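Local coordinates for MGS-M5 (Unidentified, PDB 4Q3N), which probably interconverts L-lactate and pyruvate with NAD as cofactor, as a four-subunit L-lactate dehydrogenase from a deep-sea metagenome, at residues S4-G10 against V28-L34; R166-A170 against N186-G190. All coordinates share one frame; numbering follows the deposited sequence.

Contact 1 (4-10 with 28-34) closes first along the chain, and contact 2 (166-170 with 186-190) opens well after it, so the two follow in series. Their centres are 32 Å apart on opposite sides of the chain's centre, and about 18 Å separates the nearest atoms. They share no sheet. Contact 1 pairs neighbouring strands of the six-stranded parallel sheet in the NAD-binding Rossmann domain; contact 2 pairs strands of a four-stranded antiparallel sheet in the alpha/beta C-terminal domain. Each also lies beside another copy of the protein: contact 1 meets the second subunit, contact 2 chiefly the third, so both border subunit interfaces of the tetramer.

Contact 1. Residues S4-G10 against V28-L34; sequences SKVVVVG and VEELVLL. With ACT (acetate ion), chain G.
V6 and V8 are gripped by V32 of the next strand in the first beta-alpha-beta unit of the Rossmann fold, where helix 13-25 links strand 5-9 to strand 30-34. The strand axes run parallel, 17° apart, and the backbone bonds alternate: V6 O takes V32 N, then V32 O takes V8 N at 2.8 Å. The register ends with G10 N on L34 O, at the first glycine of a GxGxxG pattern consistent with dinucleotide binding.

K5 can be followed outward. Its CB lies 4.0 Å from E30 CB, and CG, anti to the backbone N (chi1 -175°), is 3.9 Å from that same E30 CB. The extended chain then carries CE to V32 CG2 at 3.7 Å, while NZ passes on to a salt bridge with D71. On the other face, V8 CB meets L33 CD2 at 4.0 Å, and Y18 of helix 13-25 covers V6 and V8.

Just before strand 30-34, E29 OE1 forms a salt bridge with R2 of the second subunit. An acetate ion, probably from the crystallisation liquor, is bound by R57 and by S4: S4 OG accepts a nearly straight bond (172°) from E29 N at 2.9 Å and donates to acetate OXT, also at 2.9 Å.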
ATOM      1  N   SER A   4      16.967  -1.943   8.141  1.00 36.44           N
ATOM      2  CA  SER A   4      15.505  -2.017   8.310  1.00 30.26           C
ATOM      3  C   SER A   4      15.107  -2.649   9.646  1.00 27.81           C
ATOM      4  O   SER A   4      14.257  -3.513   9.706  1.00 24.74           O
ATOM      5  CB  SER A   4      14.798  -2.755   7.139  1.00 31.56           C
ATOM      6  OG  SER A   4      13.349  -2.454   7.094  1.00 27.51           O
ATOM      7  N   LYS A   5      15.682  -2.118  10.724  1.00 25.47           N
ATOM      8  CA  LYS A   5      15.395  -2.620  12.073  1.00 24.42           C
ATOM      9  C   LYS A   5      15.125  -1.507  13.061  1.00 22.85           C
ATOM     10  O   LYS A   5      15.938  -0.575  13.192  1.00 23.78           O
ATOM     11  CB  LYS A   5      16.599  -3.430  12.577  1.00 26.48           C
ATOM     12  CG  LYS A   5      16.343  -4.098  13.935  1.00 26.97           C
ATOM     13  CD  LYS A   5      17.613  -4.909  14.196  1.00 31.72           C
ATOM     14  CE  LYS A   5      17.601  -5.468  15.614  1.00 32.57           C
ATOM     15  NZ  LYS A   5      18.835  -6.330  15.859  1.00 35.74           N
ATOM     16  N   VAL A   6      14.014  -1.629  13.767  1.00 23.96           N
ATOM     17  CA  VAL A   6      13.646  -0.668  14.782  1.00 23.06           C
ATOM     18  C   VAL A   6      13.536  -1.380  16.124  1.00 24.38           C
ATOM     19  O   VAL A   6      13.004  -2.489  16.197  1.00 25.67           O
ATOM     20  CB  VAL A   6      12.301   0.013  14.446  1.00 21.89           C
ATOM     21  CG1 VAL A   6      11.822   0.866  15.647  1.00 21.22           C
ATOM     22  CG2 VAL A   6      12.439   0.869  13.158  1.00 20.29           C
ATOM     23  N   VAL A   7      14.059  -0.753  17.185  1.00 23.79           N
ATOM     24  CA  VAL A   7      13.842  -1.266  18.528  1.00 21.81           C
ATOM     25  C   VAL A   7      12.881  -0.294  19.251  1.00 23.54           C
ATOM     26  O   VAL A   7      13.046   0.940  19.164  1.00 25.25           O
ATOM     27  CB  VAL A   7      15.203  -1.388  19.317  1.00 21.87           C
ATOM     28  CG1 VAL A   7      14.923  -1.786  20.806  1.00 21.21           C
ATOM     29  CG2 VAL A   7      16.147  -2.367  18.604  1.00 23.19           C
ATOM     30  N   VAL A   8      11.855  -0.842  19.897  1.00 21.18           N
ATOM     31  CA  VAL A   8      10.926  -0.058  20.697  1.00 23.16           C
ATOM     32  C   VAL A   8      11.214  -0.282  22.216  1.00 23.59           C
ATOM     33  O   VAL A   8      11.146  -1.411  22.702  1.00 25.15           O
ATOM     34  CB  VAL A   8       9.461  -0.422  20.395  1.00 23.39           C
ATOM     35  CG1 VAL A   8       8.495   0.433  21.323  1.00 25.91           C
ATOM     36  CG2 VAL A   8       9.161  -0.183  18.896  1.00 24.32           C
ATOM     37  N   VAL A   9      11.551   0.772  22.952  1.00 22.49           N
ATOM     38  CA  VAL A   9      11.835   0.597  24.390  1.00 22.73           C
ATOM     39  C   VAL A   9      10.600   1.092  25.163  1.00 25.83           C
ATOM     40  O   VAL A   9      10.285   2.288  25.142  1.00 26.15           O
ATOM     41  CB  VAL A   9      13.106   1.380  24.861  1.00 25.51           C
ATOM     42  CG1 VAL A   9      13.326   1.180  26.429  1.00 27.72           C
ATOM     43  CG2 VAL A   9      14.297   0.987  24.035  1.00 26.77           C
ATOM     44  N   GLY A  10       9.926   0.174  25.841  1.00 25.40           N
ATOM     45  CA  GLY A  10       8.759   0.488  26.680  1.00 26.97           C
ATOM     46  C   GLY A  10       7.572  -0.014  25.903  1.00 27.86           C
ATOM     47  O   GLY A  10       7.285   0.492  24.815  1.00 27.88           O
ATOM     48  N   VAL A  28       8.750  -1.322   8.283  1.00 20.80           N
ATOM     49  CA  VAL A  28      10.110  -1.888   8.249  1.00 21.93           C
ATOM     50  C   VAL A  28       9.991  -3.401   8.292  1.00 21.74           C
ATOM     51  O   VAL A  28       8.919  -3.908   8.593  1.00 23.28           O
ATOM     52  CB  VAL A  28      10.983  -1.411   9.461  1.00 21.92           C
ATOM     53  CG1 VAL A  28      11.143   0.095   9.455  1.00 21.80           C
ATOM     54  CG2 VAL A  28      10.335  -1.891  10.812  1.00 23.11           C
ATOM     55  N   GLU A  29      11.107  -4.085   8.038  1.00 22.36           N
ATOM     56  CA  GLU A  29      11.187  -5.529   8.122  1.00 23.41           C
ATOM     57  C   GLU A  29      11.250  -6.067   9.586  1.00 26.33           C
ATOM     58  O   GLU A  29      10.612  -7.071   9.913  1.00 25.39           O
ATOM     59  CB  GLU A  29      12.434  -6.016   7.399  1.00 25.00           C
ATOM     60  CG  GLU A  29      12.555  -7.560   7.417  1.00 26.95           C
ATOM     61  CD  GLU A  29      13.757  -8.088   6.655  1.00 31.13           C
ATOM     62  OE1 GLU A  29      14.209  -7.422   5.672  1.00 32.39           O
ATOM     63  OE2 GLU A  29      14.235  -9.198   7.004  1.00 31.33           O
ATOM     64  N   GLU A  30      12.078  -5.439  10.439  1.00 25.54           N
ATOM     65  CA  GLU A  30      12.430  -6.063  11.739  1.00 27.58           C
ATOM     66  C   GLU A  30      12.096  -5.167  12.912  1.00 25.33           C
ATOM     67  O   GLU A  30      12.472  -4.001  12.916  1.00 23.70           O
ATOM     68  CB  GLU A  30      13.934  -6.370  11.806  1.00 33.13           C
ATOM     69  CG  GLU A  30      14.512  -7.182  10.714  1.00 41.77           C
ATOM     70  CD  GLU A  30      15.986  -7.475  11.018  1.00 49.47           C
ATOM     71  OE1 GLU A  30      16.853  -6.776  10.442  1.00 50.70           O
ATOM     72  OE2 GLU A  30      16.257  -8.339  11.890  1.00 56.18           O
ATOM     73  N   LEU A  31      11.455  -5.738  13.924  1.00 23.22           N
ATOM     74  CA  LEU A  31      11.007  -5.003  15.092  0.50 22.03           C
ATOM     75  C   LEU A  31      11.471  -5.753  16.342  1.00 22.90           C
ATOM     76  O   LEU A  31      11.290  -6.975  16.405  1.00 23.55           O
ATOM     77  CB  LEU A  31       9.491  -4.910  15.046  0.50 21.35           C
ATOM     78  CG  LEU A  31       8.672  -4.156  16.056  0.50 20.74           C
ATOM     79  CD1 LEU A  31       9.153  -2.732  16.022  0.50 20.77           C
ATOM     80  CD2 LEU A  31       7.175  -4.277  15.707  0.50 19.95           C
ATOM     81  N   VAL A  32      12.049  -5.047  17.311  1.00 22.44           N
ATOM     82  CA  VAL A  32      12.419  -5.694  18.573  1.00 23.59           C
ATOM     83  C   VAL A  32      11.766  -4.889  19.689  1.00 24.40           C
ATOM     84  O   VAL A  32      11.853  -3.658  19.693  1.00 23.43           O
ATOM     85  CB  VAL A  32      13.922  -5.760  18.783  1.00 26.35           C
ATOM     86  CG1 VAL A  32      14.236  -6.432  20.141  1.00 27.18           C
ATOM     87  CG2 VAL A  32      14.638  -6.533  17.611  1.00 24.55           C
ATOM     88  N   LEU A  33      11.087  -5.580  20.600  1.00 22.33           N
ATOM     89  CA  LEU A  33      10.372  -4.943  21.693  1.00 22.43           C
ATOM     90  C   LEU A  33      11.142  -5.148  22.995  1.00 24.78           C
ATOM     91  O   LEU A  33      11.494  -6.300  23.342  1.00 24.26           O
ATOM     92  CB  LEU A  33       8.965  -5.540  21.843  1.00 22.73           C
ATOM     93  CG  LEU A  33       8.142  -5.534  20.531  1.00 22.19           C
ATOM     94  CD1 LEU A  33       6.793  -6.180  20.838  1.00 20.77           C
ATOM     95  CD2 LEU A  33       7.916  -4.097  19.981  1.00 23.49           C
ATOM     96  N   LEU A  34      11.418  -4.053  23.699  1.00 25.08           N
ATOM     97  CA  LEU A  34      12.117  -4.110  24.993  1.00 27.04           C
ATOM     98  C   LEU A  34      11.222  -3.564  26.089  1.00 28.28           C
ATOM     99  O   LEU A  34      10.589  -2.531  25.915  1.00 27.26           O
ATOM    100  CB  LEU A  34      13.407  -3.283  24.970  1.00 30.32           C
ATOM    101  CG  LEU A  34      14.727  -3.978  24.665  1.00 34.14           C
ATOM    102  CD1 LEU A  34      14.616  -4.702  23.333  1.00 34.59           C
ATOM    103  CD2 LEU A  34      15.885  -2.937  24.645  1.00 34.57           C
TER
HETATM  104  C   ACT G 406      11.942  -0.098   4.043  1.00 53.88           C
HETATM  105  O   ACT G 406      10.910  -0.460   3.414  1.00 52.95           O
HETATM  106  OXT ACT G 406      12.603  -0.985   4.651  1.00 52.92           O
HETATM  107  CH3 ACT G 406      12.353   1.341   4.059  1.00 53.41           C

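Contact 2. Residues R166-A170 against N186-G190; sequences RNVHA and NANVG
H169 and N188 are a hydrogen-bonded pair between antiparallel strands, H169 N bonding to N188 O and N188 N to H169 O, with the end-to-end directions of the two segments 175° apart. The first of these bonds measures 2.7 Å from H169 N to N188 O. These are the central strands, 168-173 and 188-189, of the four-stranded antiparallel sheet in the C-terminal domain of the lactate/malate dehydrogenase family. V168 and V189 make the adjoining non-hydrogen-bonded pair. Past it, G190 N bonds to N167 O at 2.8 Å, where strand 168-173 emerges from a 3-10 turn; the positive phi of G190 is readily adopted by a glycine.

The side chains sort onto two faces. V168 and V189 point to one, where I157 and I161 of helix 147-161 cover them, V189 also meeting V197 of helix 194-200. H169 and N188 occupy the other. The N188 side chain has CG between its backbone N and carbonyl carbon, which brings ND2 alongside the imidazole, 3.6 Å from H169 CB. ND2 comes to the ring edge, near its plane, and the amide and ring planes stand 56° apart. N167 O sits over one face, 3.3 Å above the ring plane and displaced toward the rim. The H169 ring also stacks on H169 of the third subunit, which places this face of the sheet at a subunit interface.

Farther along, A170 CB touches A187 CB at 3.6 Å, and A170 packs on L153 of helix 147-161. G190 O lies beside both polar side chains: it receives a bent bond (133°) from N188 ND2, which comes from above the carbonyl plane, and sits in the plane of the H169 ring, 3.1 Å from H169 CD2.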
ATOM      1  N   ARG A 166      -4.507  16.231   4.372  1.00 22.88           N
ATOM      2  CA  ARG A 166      -3.114  16.071   3.863  1.00 24.35           C
ATOM      3  C   ARG A 166      -2.764  17.217   2.900  1.00 25.30           C
ATOM      4  O   ARG A 166      -1.613  17.394   2.542  1.00 25.17           O
ATOM      5  CB  ARG A 166      -2.941  14.697   3.197  1.00 26.02           C
ATOM      6  CG  ARG A 166      -3.091  13.559   4.260  1.00 28.22           C
ATOM      7  CD  ARG A 166      -3.278  12.196   3.617  1.00 28.39           C
ATOM      8  NE  ARG A 166      -4.338  12.192   2.612  1.00 28.45           N
ATOM      9  CZ  ARG A 166      -4.640  11.134   1.881  1.00 28.78           C
ATOM     10  NH1 ARG A 166      -4.013   9.975   2.101  1.00 28.39           N
ATOM     11  NH2 ARG A 166      -5.595  11.226   0.978  1.00 27.02           N
ATOM     12  N   ASN A 167      -3.753  18.026   2.525  1.00 22.77           N
ATOM     13  CA  ASN A 167      -3.498  19.213   1.685  1.00 23.60           C
ATOM     14  C   ASN A 167      -3.333  20.459   2.566  1.00 24.11           C
ATOM     15  O   ASN A 167      -3.133  21.545   2.058  1.00 24.74           O
ATOM     16  CB  ASN A 167      -4.676  19.498   0.726  1.00 25.00           C
ATOM     17  CG  ASN A 167      -4.509  18.897  -0.648  1.00 26.24           C
ATOM     18  OD1 ASN A 167      -3.396  18.658  -1.163  1.00 32.47           O
ATOM     19  ND2 ASN A 167      -5.629  18.648  -1.259  1.00 22.68           N
ATOM     20  N   VAL A 168      -3.468  20.298   3.887  1.00 22.92           N
ATOM     21  CA  VAL A 168      -3.394  21.431   4.802  1.00 24.10           C
ATOM     22  C   VAL A 168      -1.990  21.549   5.329  1.00 25.72           C
ATOM     23  O   VAL A 168      -1.508  20.649   5.984  1.00 26.71           O
ATOM     24  CB  VAL A 168      -4.417  21.276   5.977  1.00 26.75           C
ATOM     25  CG1 VAL A 168      -4.242  22.437   7.006  1.00 26.31           C
ATOM     26  CG2 VAL A 168      -5.873  21.256   5.410  1.00 24.10           C
ATOM     27  N   HIS A 169      -1.296  22.641   5.013  1.00 23.71           N
ATOM     28  CA  HIS A 169       0.132  22.701   5.331  1.00 24.05           C
ATOM     29  C   HIS A 169       0.379  23.808   6.336  1.00 26.58           C
ATOM     30  O   HIS A 169       0.576  24.959   5.951  1.00 27.16           O
ATOM     31  CB  HIS A 169       0.959  22.961   4.103  1.00 27.22           C
ATOM     32  CG  HIS A 169       0.641  22.020   2.990  1.00 30.51           C
ATOM     33  ND1 HIS A 169       0.737  20.651   3.137  1.00 30.63           N
ATOM     34  CD2 HIS A 169       0.214  22.245   1.722  1.00 29.66           C
ATOM     35  CE1 HIS A 169       0.415  20.070   1.994  1.00 30.45           C
ATOM     36  NE2 HIS A 169       0.077  21.012   1.129  1.00 32.25           N
ATOM     37  N   ALA A 170       0.378  23.443   7.609  1.00 24.70           N
ATOM     38  CA  ALA A 170       0.475  24.391   8.702  1.00 26.95           C
ATOM     39  C   ALA A 170       1.101  23.610   9.858  1.00 28.58           C
ATOM     40  O   ALA A 170       0.922  22.380   9.906  1.00 29.80           O
ATOM     41  CB  ALA A 170      -0.922  24.920   9.085  1.00 26.19           C
ATOM     42  N   ASN A 186       2.782  31.268   8.215  1.00 30.83           N
ATOM     43  CA  ASN A 186       3.270  30.309   7.186  1.00 33.26           C
ATOM     44  C   ASN A 186       2.340  29.113   7.070  1.00 35.23           C
ATOM     45  O   ASN A 186       2.750  27.979   7.318  1.00 35.35           O
ATOM     46  CB  ASN A 186       4.671  29.781   7.523  1.00 34.40           C
ATOM     47  CG  ASN A 186       5.767  30.808   7.338  1.00 37.47           C
ATOM     48  OD1 ASN A 186       6.573  30.700   6.416  1.00 38.88           O
ATOM     49  ND2 ASN A 186       5.824  31.801   8.224  1.00 38.14           N
ATOM     50  N   ALA A 187       1.070  29.349   6.781  1.00 35.72           N
ATOM     51  CA  ALA A 187       0.094  28.265   6.734  1.00 35.43           C
ATOM     52  C   ALA A 187      -0.605  28.363   5.393  1.00 36.29           C
ATOM     53  O   ALA A 187      -0.930  29.461   4.978  1.00 34.14           O
ATOM     54  CB  ALA A 187      -0.899  28.360   7.872  1.00 34.48           C
ATOM     55  N   ASN A 188      -0.751  27.241   4.685  1.00 37.32           N
ATOM     56  CA  ASN A 188      -1.499  27.257   3.452  1.00 41.51           C
ATOM     57  C   ASN A 188      -2.335  25.993   3.242  1.00 35.98           C
ATOM     58  O   ASN A 188      -2.223  24.994   3.974  1.00 33.52           O
ATOM     59  CB  ASN A 188      -0.597  27.491   2.242  1.00 50.41           C
ATOM     60  CG  ASN A 188       0.677  26.737   2.304  1.00 59.00           C
ATOM     61  OD1 ASN A 188       1.656  27.219   2.881  1.00 68.01           O
ATOM     62  ND2 ASN A 188       0.712  25.569   1.663  1.00 58.64           N
ATOM     63  N   VAL A 189      -3.249  26.090   2.291  1.00 31.85           N
ATOM     64  CA  VAL A 189      -4.052  24.936   1.910  1.00 28.82           C
ATOM     65  C   VAL A 189      -3.710  24.700   0.445  1.00 30.78           C
ATOM     66  O   VAL A 189      -3.939  25.563  -0.396  1.00 29.89           O
ATOM     67  CB  VAL A 189      -5.560  25.193   2.154  1.00 27.04           C
ATOM     68  CG1 VAL A 189      -6.400  23.991   1.673  1.00 25.82           C
ATOM     69  CG2 VAL A 189      -5.794  25.460   3.648  1.00 24.89           C
ATOM     70  N   GLY A 190      -3.069  23.572   0.148  1.00 32.98           N
ATOM     71  CA  GLY A 190      -2.574  23.364  -1.205  1.00 38.34           C
ATOM     72  C   GLY A 190      -1.396  24.321  -1.328  1.00 43.53           C
ATOM     73  O   GLY A 190      -0.427  24.231  -0.576  1.00 53.83           O
TER